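AP endonuclease, family protein 2 (Mycobacterium smegmatis, PDB 5TNV) binds a magnesium ion in a xylose isomerase-like TIM barrel and may act as an endonuclease. Local coordinates at residues A[281-289]-A[316-325]. Sequence-based numbering, arbitrary orientation. Where two conformers were deposited one is given.
Sequences YRQIIRLAL and YILQVLTSAL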
ATOM      1  N   TYR A 281     -12.057   7.095  -3.108  1.00  4.20           N
ATOM      2  CA  TYR A 281     -12.327   8.422  -2.566  1.00  4.13           C
ATOM      3  C   TYR A 281     -12.230   9.521  -3.614  1.00  4.15           C
ATOM      4  O   TYR A 281     -12.706  10.654  -3.328  1.00  4.39           O
ATOM      5  CB  TYR A 281     -11.431   8.709  -1.360  1.00  4.51           C
ATOM      6  CG  TYR A 281     -11.998   8.121  -0.070  1.00  3.93           C
ATOM      7  CD1 TYR A 281     -13.134   8.686   0.513  1.00  4.24           C
ATOM      8  CD2 TYR A 281     -11.434   7.038   0.559  1.00  3.89           C
ATOM      9  CE1 TYR A 281     -13.661   8.197   1.675  1.00  4.37           C
ATOM     10  CE2 TYR A 281     -11.958   6.523   1.741  1.00  4.04           C
ATOM     11  CZ  TYR A 281     -13.070   7.109   2.294  1.00  3.83           C
ATOM     12  OH  TYR A 281     -13.633   6.649   3.476  1.00  4.30           O
ATOM     13  N   ARG A 282     -11.649   9.276  -4.795  1.00  4.31           N
ATOM     14  CA  ARG A 282     -11.736  10.280  -5.867  1.00  4.71           C
ATOM     15  C   ARG A 282     -13.202  10.430  -6.268  1.00  4.93           C
ATOM     16  O   ARG A 282     -13.764  11.515  -6.335  1.00  5.56           O
ATOM     17  CB  ARG A 282     -10.813   9.890  -7.018  1.00  4.54           C
ATOM     18  CG  ARG A 282     -10.747  10.938  -8.125  1.00  4.75           C
ATOM     19  CD  ARG A 282      -9.788  10.501  -9.270  1.00  4.79           C
ATOM     20  NE  ARG A 282      -8.502  10.168  -8.718  1.00  4.60           N
ATOM     21  CZ  ARG A 282      -7.598  11.021  -8.293  1.00  4.58           C
ATOM     22  NH1 ARG A 282      -7.664  12.299  -8.606  1.00  5.26           N
ATOM     23  NH2 ARG A 282      -6.595  10.567  -7.582  1.00  5.81           N
ATOM     24  N   GLN A 283     -13.853   9.290  -6.556  1.00  5.08           N
ATOM     25  CA  GLN A 283     -15.266   9.295  -6.897  1.00  5.39           C
ATOM     26  C   GLN A 283     -16.098   9.810  -5.734  1.00  4.90           C
ATOM     27  O   GLN A 283     -17.042  10.591  -5.929  1.00  5.58           O
ATOM     28  CB  GLN A 283     -15.715   7.911  -7.296  1.00  6.65           C
ATOM     29  CG  GLN A 283     -15.221   7.398  -8.610  1.00 13.05           C
ATOM     30  CD  GLN A 283     -15.603   5.931  -8.875  1.00 13.89           C
ATOM     31  OE1 GLN A 283     -16.154   5.226  -7.984  1.00 18.23           O
ATOM     32  NE2 GLN A 283     -15.319   5.460 -10.053  1.00 18.29           N
ATOM     33  N   ILE A 284     -15.813   9.368  -4.517  1.00  4.85           N
ATOM     34  CA  ILE A 284     -16.682   9.705  -3.376  1.00  4.82           C
ATOM     35  C   ILE A 284     -16.512  11.171  -2.950  1.00  4.63           C
ATOM     36  O   ILE A 284     -17.529  11.809  -2.625  1.00  5.17           O
ATOM     37  CB  ILE A 284     -16.490   8.677  -2.240  1.00  5.48           C
ATOM     38  CG1 ILE A 284     -16.963   7.289  -2.671  1.00  6.99           C
ATOM     39  CG2 ILE A 284     -17.125   9.160  -0.954  1.00  6.89           C
ATOM     40  CD1 ILE A 284     -18.368   7.178  -3.100  1.00 11.41           C
ATOM     41  N   ILE A 285     -15.314  11.715  -2.941  1.00  4.72           N
ATOM     42  CA  ILE A 285     -15.176  13.146  -2.648  1.00  4.32           C
ATOM     43  C   ILE A 285     -15.885  13.952  -3.711  1.00  4.78           C
ATOM     44  O   ILE A 285     -16.580  14.921  -3.407  1.00  5.57           O
ATOM     45  CB  ILE A 285     -13.705  13.552  -2.485  1.00  4.60           C
ATOM     46  CG1 ILE A 285     -13.103  12.945  -1.220  1.00  4.70           C
ATOM     47  CG2 ILE A 285     -13.535  15.065  -2.497  1.00  5.54           C
ATOM     48  CD1 ILE A 285     -11.589  12.992  -1.187  1.00  5.29           C
ATOM     49  N   ARG A 286     -15.748  13.584  -5.010  1.00  5.42           N
ATOM     50  CA  ARG A 286     -16.453  14.343  -6.028  0.50  6.26           C
ATOM     51  C   ARG A 286     -17.950  14.237  -5.853  1.00  6.23           C
ATOM     52  O   ARG A 286     -18.669  15.245  -6.041  1.00  7.43           O
ATOM     53  CB  ARG A 286     -16.048  13.874  -7.434  0.50  6.06           C
ATOM     54  CG  ARG A 286     -14.758  14.523  -7.922  0.50  4.40           C
ATOM     55  CD  ARG A 286     -14.245  13.832  -9.169  0.50  5.31           C
ATOM     56  NE  ARG A 286     -13.254  14.699  -9.800  0.50  5.94           N
ATOM     57  CZ  ARG A 286     -13.431  15.628 -10.711  0.50  4.97           C
ATOM     58  NH1 ARG A 286     -12.371  16.319 -11.133  0.50  6.21           N
ATOM     59  NH2 ARG A 286     -14.594  15.914 -11.237  0.50  7.52           N
ATOM     60  N   LEU A 287     -18.479  13.074  -5.490  1.00  6.01           N
ATOM     61  CA  LEU A 287     -19.879  12.889  -5.208  1.00  6.52           C
ATOM     62  C   LEU A 287     -20.313  13.807  -4.069  1.00  6.16           C
ATOM     63  O   LEU A 287     -21.353  14.467  -4.137  1.00  7.71           O
ATOM     64  CB  LEU A 287     -20.185  11.423  -4.849  1.00  7.01           C
ATOM     65  CG  LEU A 287     -21.639  11.140  -4.487  1.00  9.09           C
ATOM     66  CD1 LEU A 287     -22.557  11.438  -5.659  1.00 12.64           C
ATOM     67  CD2 LEU A 287     -21.737   9.694  -3.979  1.00 10.74           C
ATOM     68  N   ALA A 288     -19.523  13.829  -2.991  1.00  5.88           N
ATOM     69  CA  ALA A 288     -19.842  14.700  -1.870  1.00  5.93           C
ATOM     70  C   ALA A 288     -20.019  16.136  -2.332  1.00  5.78           C
ATOM     71  O   ALA A 288     -20.971  16.806  -1.989  1.00  6.52           O
ATOM     72  CB  ALA A 288     -18.741  14.574  -0.804  1.00  5.66           C
ATOM     73  N   LEU A 289     -19.055  16.619  -3.128  1.00  6.02           N
ATOM     74  CA  LEU A 289     -19.127  17.972  -3.619  1.00  7.06           C
ATOM     75  C   LEU A 289     -20.399  18.181  -4.414  1.00  8.09           C
ATOM     76  O   LEU A 289     -21.064  19.216  -4.270  1.00  9.66           O
ATOM     77  CB  LEU A 289     -17.900  18.332  -4.439  1.00  8.13           C
ATOM     78  CG  LEU A 289     -16.606  18.351  -3.778  1.00 10.82           C
ATOM     79  CD1 LEU A 289     -15.488  18.658  -4.737  1.00 15.22           C
ATOM     80  CD2 LEU A 289     -16.633  19.415  -2.741  1.00 12.91           C
ATOM     81  N   TYR A 316      -3.416  13.910  -0.816  1.00  3.94           N
ATOM     82  CA  TYR A 316      -4.353  13.260  -1.720  1.00  4.43           C
ATOM     83  C   TYR A 316      -5.638  14.052  -1.855  1.00  4.07           C
ATOM     84  O   TYR A 316      -6.101  14.317  -2.970  1.00  4.51           O
ATOM     85  CB  TYR A 316      -4.600  11.843  -1.192  1.00  4.82           C
ATOM     86  CG  TYR A 316      -5.684  11.110  -1.953  1.00  4.19           C
ATOM     87  CD1 TYR A 316      -5.342  10.396  -3.092  1.00  6.26           C
ATOM     88  CD2 TYR A 316      -7.009  11.103  -1.576  1.00  4.87           C
ATOM     89  CE1 TYR A 316      -6.274   9.718  -3.837  1.00  5.93           C
ATOM     90  CE2 TYR A 316      -7.941  10.394  -2.291  1.00  5.15           C
ATOM     91  CZ  TYR A 316      -7.573   9.696  -3.429  1.00  4.44           C
ATOM     92  OH  TYR A 316      -8.526   8.987  -4.124  1.00  5.67           O
ATOM     93  N   ILE A 317      -6.246  14.394  -0.726  1.00  3.95           N
ATOM     94  CA  ILE A 317      -7.497  15.150  -0.731  1.00  4.32           C
ATOM     95  C   ILE A 317      -7.290  16.483  -1.445  1.00  4.05           C
ATOM     96  O   ILE A 317      -8.131  16.911  -2.243  1.00  4.59           O
ATOM     97  CB  ILE A 317      -8.046  15.339   0.702  1.00  4.30           C
ATOM     98  CG1 ILE A 317      -8.410  14.004   1.345  1.00  3.94           C
ATOM     99  CG2 ILE A 317      -9.211  16.310   0.729  1.00  5.15           C
ATOM    100  CD1 ILE A 317      -8.602  14.070   2.830  1.00  5.32           C
ATOM    101  N   LEU A 318      -6.184  17.168  -1.167  1.00  4.60           N
ATOM    102  CA  LEU A 318      -5.933  18.454  -1.796  0.50  4.99           C
ATOM    103  C   LEU A 318      -5.884  18.283  -3.317  1.00  4.95           C
ATOM    104  O   LEU A 318      -6.439  19.140  -4.017  1.00  5.68           O
ATOM    105  CB  LEU A 318      -4.662  19.035  -1.185  0.50  5.09           C
ATOM    106  CG  LEU A 318      -4.158  20.335  -1.808  0.50  5.00           C
ATOM    107  CD1 LEU A 318      -5.175  21.440  -1.593  0.50  5.87           C
ATOM    108  CD2 LEU A 318      -2.775  20.661  -1.261  0.50  6.50           C
ATOM    109  N   GLN A 319      -5.277  17.249  -3.855  1.00  4.83           N
ATOM    110  CA  GLN A 319      -5.255  17.076  -5.319  1.00  4.98           C
ATOM    111  C   GLN A 319      -6.663  16.822  -5.812  1.00  4.69           C
ATOM    112  O   GLN A 319      -7.032  17.341  -6.900  1.00  5.21           O
ATOM    113  CB  GLN A 319      -4.265  15.983  -5.714  1.00  5.86           C
ATOM    114  CG  GLN A 319      -4.052  15.898  -7.223  1.00  6.20           C
ATOM    115  CD  GLN A 319      -5.110  15.177  -8.055  1.00  5.71           C
ATOM    116  OE1 GLN A 319      -5.774  14.240  -7.590  1.00  5.81           O
ATOM    117  NE2 GLN A 319      -5.309  15.631  -9.270  1.00  6.21           N
ATOM    118  N   VAL A 320      -7.428  15.956  -5.193  1.00  4.52           N
ATOM    119  CA  VAL A 320      -8.768  15.634  -5.645  1.00  4.93           C
ATOM    120  C   VAL A 320      -9.611  16.923  -5.677  1.00  4.84           C
ATOM    121  O   VAL A 320     -10.312  17.190  -6.659  1.00  5.14           O
ATOM    122  CB  VAL A 320      -9.413  14.541  -4.763  1.00  4.92           C
ATOM    123  CG1 VAL A 320     -10.895  14.358  -5.087  1.00  5.85           C
ATOM    124  CG2 VAL A 320      -8.689  13.201  -4.927  1.00  5.25           C
ATOM    125  N   LEU A 321      -9.551  17.688  -4.604  1.00  4.91           N
ATOM    126  CA  LEU A 321     -10.310  18.945  -4.501  1.00  5.32           C
ATOM    127  C   LEU A 321      -9.860  19.934  -5.545  1.00  5.59           C
ATOM    128  O   LEU A 321     -10.681  20.626  -6.160  1.00  6.39           O
ATOM    129  CB  LEU A 321     -10.162  19.590  -3.115  1.00  5.58           C
ATOM    130  CG  LEU A 321     -10.792  18.860  -1.939  1.00  5.31           C
ATOM    131  CD1 LEU A 321     -10.466  19.580  -0.645  1.00  6.66           C
ATOM    132  CD2 LEU A 321     -12.321  18.697  -2.079  1.00  6.61           C
ATOM    133  N   THR A 322      -8.550  20.028  -5.755  1.00  5.63           N
ATOM    134  CA  THR A 322      -8.024  21.016  -6.722  1.00  6.22           C
ATOM    135  C   THR A 322      -8.618  20.724  -8.097  1.00  5.92           C
ATOM    136  O   THR A 322      -9.118  21.625  -8.786  1.00  7.26           O
ATOM    137  CB  THR A 322      -6.512  20.996  -6.765  1.00  6.59           C
ATOM    138  OG1 THR A 322      -5.996  21.416  -5.489  1.00  7.61           O
ATOM    139  CG2 THR A 322      -5.922  21.897  -7.852  1.00  7.83           C
ATOM    140  N   SER A 323      -8.570  19.471  -8.517  1.00  5.38           N
ATOM    141  CA  SER A 323      -9.140  19.088  -9.800  1.00  5.66           C
ATOM    142  C   SER A 323     -10.661  19.340  -9.865  1.00  6.04           C
ATOM    143  O   SER A 323     -11.176  19.859 -10.840  1.00  7.86           O
ATOM    144  CB  SER A 323      -8.819  17.630 -10.097  1.00  5.57           C
ATOM    145  OG  SER A 323      -9.481  17.224 -11.282  1.00  6.62           O
ATOM    146  N   ALA A 324     -11.388  18.966  -8.812  1.00  5.74           N
ATOM    147  CA  ALA A 324     -12.843  19.032  -8.814  1.00  6.73           C
ATOM    148  C   ALA A 324     -13.347  20.461  -8.774  1.00  7.58           C
ATOM    149  O   ALA A 324     -14.453  20.729  -9.263  1.00 11.53           O
ATOM    150  CB  ALA A 324     -13.413  18.293  -7.613  1.00  7.73           C
ATOM    151  N   LEU A 325     -12.564  21.386  -8.207  1.00  7.71           N
ATOM    152  CA  LEU A 325     -12.986  22.759  -8.027  1.00  9.43           C
ATOM    153  C   LEU A 325     -12.405  23.716  -9.033  1.00 10.56           C
ATOM    154  O   LEU A 325     -12.776  24.875  -9.051  1.00 14.20           O
ATOM    155  CB  LEU A 325     -12.615  23.227  -6.574  1.00  8.55           C
ATOM    156  CG  LEU A 325     -13.332  22.486  -5.434  1.00 10.20           C
ATOM    157  CD1 LEU A 325     -12.750  22.964  -4.097  1.00 13.20           C
ATOM    158  CD2 LEU A 325     -14.842  22.691  -5.506  1.00 15.74           C
TER
HETATM  159  O   HOH W   1      -5.177  12.557  -5.597  1.00 11.28           O
HETATM  160  O   HOH W   2     -10.940  15.120  -8.619  1.00  7.73           O
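The amide oxygen OE1 of Q319 is gripped twice: R282 NH1 donates to it at 2.9 Å, and a water gives it a second hydrogen bond. The arginine bond is nearly straight (175°), runs in the carbonyl plane onto a lone pair, and lies within the guanidinium plane. That water also accepts from R282 NH2 and donates to the Y316 carbonyl, closing a polar bridge between the last two helices of a TIM barrel, whose segments cross at -51° with strand 297-299 between them in sequence. R282 suits this place because its long chain, with CG anti to the backbone N (chi1 -175°) and a bend at chi3, carries the charge across to the other helix while NH2 forms a salt bridge with D305 of the second subunit. The hydroxyl of Y316 bonds the same carboxylate, and V320 CG2 sits 3.9 Å above one face of the Y316 ring, offset toward its rim.

Beside these polar groups the helices meet through branched aliphatic side chains. I285 CG2 packs against V320 CG1 at 3.8 Å and L321 CD2 at 3.9 Å, I317 and L321 reaching on to strand 297-299. In one of its two conformers R286 stretches over A324, whose CA then lies over one face of the guanidinium; in that conformer NE donates to a second water that bonds the V320 carbonyl, and NH1 gives a weak hydrogen bond to S323 OG, itself bonded to E63 of the second subunit. Farther along, the small A324 lets L289 approach closely, L289 CD1 to A324 CB at 3.6 Å.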